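Local coordinates for probable endoglucanase (Gluconacetobacter xylinus, PDB 1WZZ), which hydrolyses internal beta-1,4-glucosidic linkages of cellulose-type glucans, including carboxymethyl-cellulose, as a family 8 glycoside hydrolase, at residues M55-S60 with S317-L322; Q21-F26 with A61-S66; W88-L91 with P96-P99. All coordinates share one frame; numbering follows the deposited sequence.

In the fold
Interactions 1 and 2 form one continuous patch of helix packing, their centres 9 Å apart. Direct contacts support this: Trp23 CE3 lies 3.4 Å from Phe57 CB, and Ala58 O is 2.9 Å from Asp63 N, a probable hydrogen bond in the turn between helices 48-61 and 64-77. Interaction 3 is a separate surface element, its centre about 23 Å from that of interaction 1 and about 26 Å from that of interaction 2. Interactions 1 and 3 both come close to Glu49, the proton donor by similarity: the side chain of Ala319 is about 8 Å from its own and that of Arg89 about 7 Å. Interaction 2 lies away from Glu49 and Asp106, the predicted nucleophile.

Interaction 1 of 3, residues M55-S60 with S317-L322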
loop_
_atom_site.group_PDB
_atom_site.type_symbol
_atom_site.label_atom_id
_atom_site.label_comp_id
_atom_site.label_asym_id
_atom_site.label_seq_id
_atom_site.Cartn_x
_atom_site.Cartn_y
_atom_site.Cartn_z
HETATM N N MSE A 55 -1.223 10.695 6.184
HETATM C CA MSE A 55 -0.630 10.674 7.505
HETATM C C MSE A 55 0.827 10.216 7.443
HETATM O O MSE A 55 1.693 10.741 8.121
HETATM C CB MSE A 55 -1.442 9.748 8.426
HETATM C CG MSE A 55 -2.779 10.376 8.790
HETATM SE SE MSE A 55 -3.977 9.070 9.637
HETATM C CE MSE A 55 -2.866 8.548 11.096
ATOM N N LEU A 56 1.097 9.213 6.619
ATOM C CA LEU A 56 2.469 8.738 6.534
ATOM C C LEU A 56 3.380 9.834 5.995
ATOM O O LEU A 56 4.493 10.040 6.486
ATOM C CB LEU A 56 2.540 7.502 5.618
ATOM C CG LEU A 56 3.957 7.007 5.346
ATOM C CD1 LEU A 56 4.612 6.463 6.621
ATOM C CD2 LEU A 56 3.879 5.907 4.294
ATOM N N PHE A 57 2.899 10.534 4.979
ATOM C CA PHE A 57 3.686 11.596 4.360
ATOM C C PHE A 57 3.908 12.747 5.358
ATOM O O PHE A 57 5.021 13.261 5.461
ATOM C CB PHE A 57 2.974 12.138 3.121
ATOM C CG PHE A 57 2.693 11.101 2.072
ATOM C CD1 PHE A 57 3.405 9.885 2.054
ATOM C CD2 PHE A 57 1.733 11.343 1.088
ATOM C CE1 PHE A 57 3.154 8.931 1.067
ATOM C CE2 PHE A 57 1.478 10.380 0.081
ATOM C CZ PHE A 57 2.194 9.180 0.081
ATOM N N ALA A 58 2.858 13.161 6.068
ATOM C CA ALA A 58 3.022 14.242 7.050
ATOM C C ALA A 58 3.992 13.841 8.164
ATOM O O ALA A 58 4.838 14.635 8.585
ATOM C CB ALA A 58 1.656 14.652 7.638
ATOM N N ALA A 59 3.880 12.614 8.666
ATOM C CA ALA A 59 4.793 12.169 9.709
ATOM C C ALA A 59 6.217 12.179 9.175
ATOM O O ALA A 59 7.144 12.664 9.822
ATOM C CB ALA A 59 4.408 10.761 10.189
ATOM N N SER A 60 6.387 11.667 7.958
ATOM C CA SER A 60 7.727 11.615 7.357
ATOM C C SER A 60 8.335 13.000 7.100
ATOM O O SER A 60 9.569 13.162 7.150
ATOM C CB SER A 60 7.667 10.812 6.054
ATOM O OG SER A 60 7.237 9.469 6.299
ATOM N N SER A 317 -1.009 9.120 -9.128
ATOM C CA SER A 317 0.415 9.204 -9.425
ATOM C C SER A 317 1.171 9.971 -8.342
ATOM O O SER A 317 2.273 9.598 -7.958
ATOM C CB SER A 317 0.644 9.869 -10.799
ATOM O OG SER A 317 2.018 9.796 -11.176
ATOM N N ALA A 318 0.569 11.046 -7.849
ATOM C CA ALA A 318 1.220 11.839 -6.804
ATOM C C ALA A 318 1.467 11.021 -5.548
ATOM O O ALA A 318 2.544 11.066 -4.978
ATOM C CB ALA A 318 0.361 13.030 -6.464
ATOM N N ALA A 319 0.445 10.303 -5.094
ATOM C CA ALA A 319 0.597 9.517 -3.880
ATOM C C ALA A 319 1.625 8.412 -4.051
ATOM O O ALA A 319 2.464 8.186 -3.189
ATOM C CB ALA A 319 -0.749 8.906 -3.476
ATOM N N LEU A 320 1.587 7.715 -5.185
ATOM C CA LEU A 320 2.560 6.642 -5.392
ATOM C C LEU A 320 3.971 7.207 -5.463
ATOM O O LEU A 320 4.918 6.634 -4.951
ATOM C CB LEU A 320 2.216 5.891 -6.683
ATOM C CG LEU A 320 3.152 4.751 -7.058
ATOM C CD1 LEU A 320 3.188 3.709 -5.908
ATOM C CD2 LEU A 320 2.619 4.067 -8.339
ATOM N N THR A 321 4.110 8.363 -6.111
ATOM C CA THR A 321 5.427 8.961 -6.206
ATOM C C THR A 321 5.969 9.359 -4.836
ATOM O O THR A 321 7.123 9.062 -4.513
ATOM C CB THR A 321 5.396 10.197 -7.131
ATOM O OG1 THR A 321 4.971 9.782 -8.443
ATOM C CG2 THR A 321 6.774 10.821 -7.248
ATOM N N LEU A 322 5.138 10.006 -4.016
ATOM C CA LEU A 322 5.597 10.404 -2.684
ATOM C C LEU A 322 5.905 9.170 -1.823
ATOM O O LEU A 322 6.842 9.169 -1.029
ATOM C CB LEU A 322 4.550 11.323 -2.033
ATOM C CG LEU A 322 4.892 12.016 -0.710
ATOM C CD1 LEU A 322 6.327 12.413 -0.574
ATOM C CD2 LEU A 322 3.982 13.228 -0.623
#
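Leu322 sets its branch point squarely over one face of the Phe57 ring: CG of Leu322 is 3.6 Å from the ring centroid and only 8° off the ring normal, which identifies a CH-pi contact. The two side chains reach in from opposite directions. One methyl extends the overlap toward the ring's root, Leu322 CD2 lying 3.4 Å from Phe57 CD2, while Leu322 CB covers the far end near CE2 and CZ. With CG beside the backbone N and anti to the carbonyl carbon (chi1 -58°), Phe57 projects across to helix 315-331, where its CZ meets the backbone O of Ala319 obliquely at 3.4 Å. The Ala319 methyl touches more loosely, its CB 4.4 Å from Phe57 CE2. A valine in place of Phe57 would probably leave Leu322 without the flat surface it rests on and open a gap beside Ala319. This buried contact joins helices 48-61 and 315-331 of the (alpha/alpha)6 barrel. Helix 18-30 packs against both partners: Phe26 meets the Phe57 ring edge-to-face, Trp23 also touches Phe57, and Gln22 touches Leu322. On helix 48-61, Met55, a selenomethionine, packs against helices 64-77 and 105-122, so this helix is covered by neighbours on several flanks.

Interaction 2 of 3, residues Q21-F26 with A61-S66; sequences QQWAIF and AGDLAS
Asp63 OD2 is gripped by three groups. Trp23 NE1 donates to it across the contact at 2.8 Å, Ser66 OG bonds to it at 2.7 Å, and Arg27 NH1, further along helix 18-30, adds a salt bridge. The indole bond is nearly straight, with an N-H...O angle of 170°. The oxygen lies almost in the plane of the Trp23 ring, at its edge, and uses its anti lone pair, the one turned away from OD1. Ser66 OG instead meets OD2 from above the carboxylate plane. Ring and carboxylate planes stand 68° apart, so the two flat groups do not stack. Together these partners should fix the rotation of the carboxylate and probably favour its charged form.

The other oxygen serves the helix start: Ser66 N donates to Asp63 OD1 at 3.1 Å, reaching it from above the carboxylate plane. The indole can meet OD2 because both side chains extend with CG anti to the backbone N, Trp23 with chi1 163°. Carbon contacts flank the bond. Ala61 CB lies 3.6 Å from Trp23 CD1, approaching obliquely, and Ser66 CB sits 3.7 Å from Trp23 CZ2 at the edge of the ring. Trp23 is buried, and its N-H is thus satisfied by the carboxylate of a partly exposed aspartate.

The chain turn is a recognisable pair of helix-end signals. Gly62, with positive phi, closes helix 48-61 in a Schellman motif, and Asp63 at once takes the N-cap position of helix 64-77. The turn thereby joins two successive helices of the (alpha/alpha)6 barrel of this family 8 enzyme, and the capping aspartate also ties the connection to helix 18-30.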
loop_
_atom_site.group_PDB
_atom_site.type_symbol
_atom_site.label_atom_id
_atom_site.label_comp_id
_atom_site.label_asym_id
_atom_site.label_seq_id
_atom_site.Cartn_x
_atom_site.Cartn_y
_atom_site.Cartn_z
ATOM N N GLN A 21 9.592 18.623 0.808
ATOM C CA GLN A 21 9.215 19.421 -0.356
ATOM C C GLN A 21 8.086 18.810 -1.163
ATOM O O GLN A 21 7.191 19.519 -1.643
ATOM C CB GLN A 21 10.434 19.642 -1.237
ATOM C CG GLN A 21 11.486 20.419 -0.474
ATOM C CD GLN A 21 12.651 20.761 -1.328
ATOM O OE1 GLN A 21 13.099 19.942 -2.119
ATOM N NE2 GLN A 21 13.171 21.980 -1.171
ATOM N N GLN A 22 8.136 17.488 -1.333
ATOM C CA GLN A 22 7.071 16.826 -2.076
ATOM C C GLN A 22 5.780 16.800 -1.259
ATOM O O GLN A 22 4.701 16.942 -1.808
ATOM C CB GLN A 22 7.498 15.411 -2.488
ATOM C CG GLN A 22 8.705 15.438 -3.403
ATOM C CD GLN A 22 8.478 16.309 -4.643
ATOM O OE1 GLN A 22 7.476 16.181 -5.336
ATOM N NE2 GLN A 22 9.432 17.205 -4.912
ATOM N N TRP A 23 5.891 16.609 0.055
ATOM C CA TRP A 23 4.707 16.643 0.904
ATOM C C TRP A 23 4.024 18.026 0.775
ATOM O O TRP A 23 2.788 18.116 0.740
ATOM C CB TRP A 23 5.110 16.390 2.380
ATOM C CG TRP A 23 4.019 16.815 3.356
ATOM C CD1 TRP A 23 4.119 17.787 4.311
ATOM C CD2 TRP A 23 2.666 16.316 3.429
ATOM N NE1 TRP A 23 2.915 17.933 4.966
ATOM C CE2 TRP A 23 2.010 17.046 4.452
ATOM C CE3 TRP A 23 1.941 15.337 2.733
ATOM C CZ2 TRP A 23 0.668 16.829 4.795
ATOM C CZ3 TRP A 23 0.578 15.121 3.083
ATOM C CH2 TRP A 23 -0.029 15.870 4.106
ATOM N N ALA A 24 4.815 19.093 0.724
ATOM C CA ALA A 24 4.210 20.420 0.601
ATOM C C ALA A 24 3.306 20.510 -0.609
ATOM O O ALA A 24 2.232 21.130 -0.558
ATOM C CB ALA A 24 5.283 21.495 0.543
ATOM N N ILE A 25 3.719 19.884 -1.714
ATOM C CA ILE A 25 2.900 19.896 -2.915
ATOM C C ILE A 25 1.650 19.037 -2.732
ATOM O O ILE A 25 0.543 19.444 -3.062
ATOM C CB ILE A 25 3.724 19.397 -4.146
ATOM C CG1 ILE A 25 4.904 20.350 -4.369
ATOM C CG2 ILE A 25 2.823 19.325 -5.406
ATOM C CD1 ILE A 25 5.946 19.794 -5.370
ATOM N N PHE A 26 1.823 17.841 -2.177
ATOM C CA PHE A 26 0.696 16.950 -1.959
ATOM C C PHE A 26 -0.368 17.608 -1.056
ATOM O O PHE A 26 -1.572 17.550 -1.322
ATOM C CB PHE A 26 1.207 15.672 -1.299
ATOM C CG PHE A 26 0.152 14.602 -1.146
ATOM C CD1 PHE A 26 0.040 13.572 -2.081
ATOM C CD2 PHE A 26 -0.673 14.598 -0.047
ATOM C CE1 PHE A 26 -0.893 12.536 -1.900
ATOM C CE2 PHE A 26 -1.601 13.577 0.143
ATOM C CZ PHE A 26 -1.704 12.545 -0.789
ATOM N N ALA A 61 7.483 13.982 6.814
ATOM C CA ALA A 61 7.914 15.353 6.560
ATOM C C ALA A 61 8.036 16.171 7.841
ATOM O O ALA A 61 8.489 17.321 7.792
ATOM C CB ALA A 61 6.933 16.047 5.628
ATOM N N GLY A 62 7.624 15.600 8.972
ATOM C CA GLY A 62 7.687 16.338 10.228
ATOM C C GLY A 62 6.594 17.380 10.398
ATOM O O GLY A 62 6.742 18.328 11.185
ATOM N N ASP A 63 5.489 17.212 9.685
ATOM C CA ASP A 63 4.382 18.154 9.750
ATOM C C ASP A 63 3.360 17.652 10.772
ATOM O O ASP A 63 2.394 16.970 10.432
ATOM C CB ASP A 63 3.751 18.267 8.368
ATOM C CG ASP A 63 2.659 19.299 8.288
ATOM O OD1 ASP A 63 2.252 19.872 9.331
ATOM O OD2 ASP A 63 2.198 19.553 7.150
ATOM N N LEU A 64 3.568 18.007 12.031
ATOM C CA LEU A 64 2.654 17.556 13.087
ATOM C C LEU A 64 1.244 18.128 12.979
ATOM O O LEU A 64 0.265 17.414 13.195
ATOM C CB LEU A 64 3.257 17.885 14.461
ATOM C CG LEU A 64 2.368 17.567 15.676
ATOM C CD1 LEU A 64 1.953 16.067 15.710
ATOM C CD2 LEU A 64 3.152 17.944 16.942
ATOM N N ALA A 65 1.110 19.410 12.641
ATOM C CA ALA A 65 -0.216 20.007 12.530
ATOM C C ALA A 65 -1.104 19.277 11.513
ATOM O O ALA A 65 -2.283 18.983 11.782
ATOM C CB ALA A 65 -0.089 21.505 12.167
ATOM N N SER A 66 -0.564 18.979 10.332
ATOM C CA SER A 66 -1.363 18.281 9.326
ATOM C C SER A 66 -1.643 16.837 9.770
ATOM O O SER A 66 -2.736 16.320 9.521
ATOM C CB SER A 66 -0.635 18.255 7.970
ATOM O OG SER A 66 -0.512 19.578 7.454
#

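Interaction 3 of 3, residues W88-L91 with P96-P99; sequences WRFL and PPVP
A hairpin-like return brings Pro97 and Val98 antiparallel to Phe90 and Leu91, alongside strand 89-91 of a small two-stranded antiparallel sheet. The register is read from the CA atoms: Leu91 faces Pro97 at 4.8 Å and Phe90 faces Val98 at 5.0 Å. One backbone hydrogen bond joins the two chains, from Leu91 N to Pro97 O at 2.7 Å with an N-H...O angle of 163°. Pro97, lacking an N-H, cannot donate to Leu91 O in return. Instead its CA lies 3.5 Å from Leu91 O in a CA-H...O contact, and Phe90 CA makes a similar one to Pro97 O. Phe90 is bonded through its backbone to Ser46 of the partner strand.

Phe90, with CG anti to its own N (chi1 171°), brings CE2 obliquely to 3.6 Å from Pro97 CB, while its CD2 is 3.9 Å from Val98 CG2. Trp73 meets the same ring edge-to-face. At the strand's start, Trp88 CZ2 sits over one face of the Arg89 guanidinium, while Arg89 CB lies over the indole; Trp88 NE1 is hydrogen-bonded to Asp100. The side chain of Arg89 is about 7 Å from that of Glu49, the proton donor by similarity. At the far end of the strand, Leu91 and the exposed Pro99 cross at about a right angle, with Leu91 CD1 4.1 Å from Pro99 CG.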
loop_
_atom_site.group_PDB
_atom_site.type_symbol
_atom_site.label_atom_id
_atom_site.label_comp_id
_atom_site.label_asym_id
_atom_site.label_seq_id
_atom_site.Cartn_x
_atom_site.Cartn_y
_atom_site.Cartn_z
ATOM N N TRP A 88 -13.639 1.637 4.706
ATOM C CA TRP A 88 -12.792 1.978 3.574
ATOM C C TRP A 88 -13.078 3.247 2.820
ATOM O O TRP A 88 -12.162 3.843 2.257
ATOM C CB TRP A 88 -12.742 0.790 2.600
ATOM C CG TRP A 88 -13.927 0.697 1.684
ATOM C CD1 TRP A 88 -15.206 0.317 2.003
ATOM C CD2 TRP A 88 -13.943 1.048 0.296
ATOM N NE1 TRP A 88 -16.020 0.414 0.884
ATOM C CE2 TRP A 88 -15.265 0.861 -0.171
ATOM C CE3 TRP A 88 -12.969 1.506 -0.594
ATOM C CZ2 TRP A 88 -15.636 1.118 -1.502
ATOM C CZ3 TRP A 88 -13.343 1.766 -1.924
ATOM C CH2 TRP A 88 -14.664 1.568 -2.355
ATOM N N ARG A 89 -14.328 3.683 2.849
ATOM C CA ARG A 89 -14.718 4.849 2.072
ATOM C C ARG A 89 -15.693 5.819 2.731
ATOM O O ARG A 89 -16.592 5.416 3.468
ATOM C CB ARG A 89 -15.310 4.350 0.752
ATOM C CG ARG A 89 -15.702 5.462 -0.209
ATOM C CD ARG A 89 -15.940 4.908 -1.603
ATOM N NE ARG A 89 -17.170 4.135 -1.692
ATOM C CZ ARG A 89 -17.630 3.602 -2.824
ATOM N NH1 ARG A 89 -16.956 3.765 -3.952
ATOM N NH2 ARG A 89 -18.765 2.911 -2.832
ATOM N N PHE A 90 -15.504 7.103 2.424
ATOM C CA PHE A 90 -16.344 8.195 2.921
ATOM C C PHE A 90 -16.890 8.909 1.691
ATOM O O PHE A 90 -16.138 9.241 0.770
ATOM C CB PHE A 90 -15.496 9.156 3.777
ATOM C CG PHE A 90 -16.207 10.428 4.173
ATOM C CD1 PHE A 90 -16.180 11.544 3.336
ATOM C CD2 PHE A 90 -16.884 10.513 5.389
ATOM C CE1 PHE A 90 -16.821 12.742 3.712
ATOM C CE2 PHE A 90 -17.530 11.701 5.778
ATOM C CZ PHE A 90 -17.495 12.813 4.935
ATOM N N LEU A 91 -18.207 9.121 1.663
ATOM C CA LEU A 91 -18.847 9.801 0.543
ATOM C C LEU A 91 -19.495 11.077 1.082
ATOM O O LEU A 91 -20.513 11.045 1.783
ATOM C CB LEU A 91 -19.890 8.871 -0.093
ATOM C CG LEU A 91 -19.365 7.496 -0.533
ATOM C CD1 LEU A 91 -20.535 6.569 -0.867
ATOM C CD2 LEU A 91 -18.436 7.645 -1.721
ATOM N N PRO A 96 -25.934 8.232 4.623
ATOM C CA PRO A 96 -24.911 7.798 5.573
ATOM C C PRO A 96 -23.651 8.097 4.744
ATOM O O PRO A 96 -23.549 7.655 3.598
ATOM C CB PRO A 96 -25.155 6.294 5.697
ATOM C CG PRO A 96 -26.588 6.141 5.335
ATOM C CD PRO A 96 -26.770 7.100 4.195
ATOM N N PRO A 97 -22.710 8.882 5.284
ATOM C CA PRO A 97 -21.481 9.211 4.551
ATOM C C PRO A 97 -20.604 7.969 4.395
ATOM O O PRO A 97 -19.832 7.844 3.446
ATOM C CB PRO A 97 -20.803 10.254 5.442
ATOM C CG PRO A 97 -21.891 10.782 6.302
ATOM C CD PRO A 97 -22.762 9.594 6.572
ATOM N N VAL A 98 -20.742 7.056 5.349
ATOM C CA VAL A 98 -19.969 5.818 5.358
ATOM C C VAL A 98 -20.968 4.663 5.391
ATOM O O VAL A 98 -21.158 4.027 6.426
ATOM C CB VAL A 98 -19.066 5.770 6.610
ATOM C CG1 VAL A 98 -18.239 4.485 6.609
ATOM C CG2 VAL A 98 -18.162 7.013 6.643
ATOM N N PRO A 99 -21.611 4.376 4.252
ATOM C CA PRO A 99 -22.606 3.302 4.145
ATOM C C PRO A 99 -22.049 1.881 4.163
ATOM O O PRO A 99 -22.765 0.939 4.510
ATOM C CB PRO A 99 -23.306 3.625 2.829
ATOM C CG PRO A 99 -22.179 4.159 1.988
ATOM C CD PRO A 99 -21.456 5.076 2.961
#